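Local coordinates for ApeI dehydratase-like domain-containing protein (Pectobacterium atrosepticum, PDB 3ESI), which is of unknown function but, as a HotDog-fold member of the ApeI dehydratase-like family, probably acts on thioester-linked acyl groups, at residues 16-20 and 88-92. Residues are numbered along the deposited sequence; the frame is centred on the assembly and turned at random.
Sequences ETSQV and LIWHA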
loop_
_atom_site.group_PDB
_atom_site.type_symbol
_atom_site.label_atom_id
_atom_site.label_comp_id
_atom_site.label_asym_id
_atom_site.label_seq_id
_atom_site.Cartn_x
_atom_site.Cartn_y
_atom_site.Cartn_z
ATOM N N GLU A 16 -19.194 17.093 -29.712
ATOM C CA GLU A 16 -19.106 15.673 -29.373
ATOM C C GLU A 16 -18.751 15.434 -27.906
ATOM O O GLU A 16 -19.049 14.364 -27.357
ATOM C CB GLU A 16 -18.052 14.984 -30.251
ATOM C CG GLU A 16 -17.754 15.696 -31.568
ATOM C CD GLU A 16 -16.990 16.995 -31.366
ATOM O OE1 GLU A 16 -16.704 17.682 -32.371
ATOM O OE2 GLU A 16 -16.676 17.327 -30.202
ATOM N N THR A 17 -18.115 16.425 -27.279
ATOM C CA THR A 17 -17.702 16.312 -25.879
ATOM C C THR A 17 -18.735 16.819 -24.879
ATOM O O THR A 17 -19.263 17.918 -25.029
ATOM C CB THR A 17 -16.395 17.091 -25.601
ATOM O OG1 THR A 17 -16.663 18.497 -25.645
ATOM C CG2 THR A 17 -15.335 16.753 -26.631
ATOM N N SER A 18 -19.007 16.005 -23.861
ATOM C CA SER A 18 -19.935 16.351 -22.790
ATOM C C SER A 18 -19.114 16.667 -21.544
ATOM O O SER A 18 -17.978 16.215 -21.413
ATOM C CB SER A 18 -20.871 15.188 -22.488
ATOM O OG SER A 18 -21.780 14.989 -23.543
ATOM N N GLN A 19 -19.680 17.443 -20.630
ATOM C CA GLN A 19 -18.963 17.801 -19.415
ATOM C C GLN A 19 -19.888 17.892 -18.213
ATOM O O GLN A 19 -21.050 18.285 -18.321
ATOM C CB GLN A 19 -18.236 19.141 -19.591
ATOM C CG GLN A 19 -17.203 19.132 -20.704
ATOM C CD GLN A 19 -17.109 20.464 -21.459
ATOM O OE1 GLN A 19 -16.487 21.422 -20.987
ATOM N NE2 GLN A 19 -17.738 20.523 -22.639
ATOM N N VAL A 20 -19.357 17.503 -17.063
ATOM C CA VAL A 20 -20.095 17.569 -15.819
ATOM C C VAL A 20 -19.068 17.907 -14.752
ATOM O O VAL A 20 -17.959 17.366 -14.741
ATOM C CB VAL A 20 -20.799 16.231 -15.478
ATOM C CG1 VAL A 20 -19.774 15.136 -15.194
ATOM C CG2 VAL A 20 -21.719 16.435 -14.285
ATOM N N LEU A 88 -15.309 15.986 -15.542
ATOM C CA LEU A 88 -15.343 14.851 -16.469
ATOM C C LEU A 88 -15.718 15.342 -17.868
ATOM O O LEU A 88 -16.745 16.008 -18.033
ATOM C CB LEU A 88 -16.404 13.832 -16.043
ATOM C CG LEU A 88 -16.125 12.748 -15.007
ATOM C CD1 LEU A 88 -15.268 13.290 -13.888
ATOM C CD2 LEU A 88 -17.459 12.226 -14.481
ATOM N N ILE A 89 -14.904 14.995 -18.868
ATOM C CA ILE A 89 -15.170 15.376 -20.259
ATOM C C ILE A 89 -15.210 14.109 -21.115
ATOM O O ILE A 89 -14.236 13.353 -21.153
ATOM C CB ILE A 89 -14.063 16.301 -20.810
ATOM C CG1 ILE A 89 -14.002 17.596 -19.990
ATOM C CG2 ILE A 89 -14.330 16.609 -22.276
ATOM C CD1 ILE A 89 -12.782 18.453 -20.277
ATOM N N TRP A 90 -16.324 13.864 -21.796
ATOM C CA TRP A 90 -16.423 12.668 -22.621
ATOM C C TRP A 90 -16.623 12.917 -24.100
ATOM O O TRP A 90 -17.611 13.526 -24.517
ATOM C CB TRP A 90 -17.543 11.748 -22.140
ATOM C CG TRP A 90 -17.577 10.456 -22.914
ATOM C CD1 TRP A 90 -16.535 9.582 -23.104
ATOM C CD2 TRP A 90 -18.700 9.891 -23.587
ATOM N NE1 TRP A 90 -16.948 8.507 -23.855
ATOM C CE2 TRP A 90 -18.272 8.672 -24.166
ATOM C CE3 TRP A 90 -20.028 10.293 -23.756
ATOM C CZ2 TRP A 90 -19.127 7.855 -24.905
ATOM C CZ3 TRP A 90 -20.883 9.482 -24.491
ATOM C CH2 TRP A 90 -20.427 8.274 -25.058
ATOM N N HIS A 91 -15.687 12.397 -24.886
ATOM C CA HIS A 91 -15.700 12.520 -26.341
ATOM C C HIS A 91 -16.073 11.156 -26.932
ATOM O O HIS A 91 -15.208 10.320 -27.161
ATOM C CB HIS A 91 -14.305 12.951 -26.814
ATOM C CG HIS A 91 -14.256 13.409 -28.237
ATOM N ND1 HIS A 91 -13.223 14.177 -28.731
ATOM C CD2 HIS A 91 -15.104 13.205 -29.272
ATOM C CE1 HIS A 91 -13.438 14.427 -30.010
ATOM N NE2 HIS A 91 -14.573 13.848 -30.362
ATOM N N ALA A 92 -17.364 10.933 -27.163
ATOM C CA ALA A 92 -17.840 9.664 -27.705
ATOM C C ALA A 92 -17.180 9.299 -29.036
ATOM O O ALA A 92 -17.168 8.129 -29.441
ATOM C CB ALA A 92 -19.344 9.706 -27.867
#
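Ser18 and Trp90 face each other as a hydrogen-bonded antiparallel pair, with Ser18 N to Trp90 O and Trp90 N to Ser18 O both 2.9 Å. The next hydrogen-bonded pair, Val20 with Leu88, repeats the pattern; the bond from Leu88 N to Val20 O is 3.1 Å and nearly straight at the hydrogen (169°). Between these two pairs, Gln19 CA-H and Ile89 CA-H point at Leu88 O and Ser18 O; beyond Ser18, Thr17 CA-H points at Trp90 O.

On the face carrying Thr17, Gln19, Ile89 and His91, Thr17 CG2 sits over the imidazole of His91, a CH-pi contact 4.2 Å from the ring centroid. With chi1 at -167°, the imidazole swings back toward residues 16-17; there Glu16 CB lies 3.6 Å from His91 CD2. Thr17 OG1 turns out of the contact to a hydrogen bond with Thr14 OG1. Gln19 CG runs alongside Ile89 CG1, 3.6 Å away.

On the other face Val20 CG1 and Leu88 CB meet at 3.7 Å, and both buried side chains touch helix 45-59; toward the strand end Ser18 and Trp90 are partly exposed, Trp90 meeting Trp64 edge-to-face. Four backbone bonds thus join strands 17-25 and 83-91 of the HotDog sheet, while carbon contacts, without a salt bridge to Glu16, hold His91.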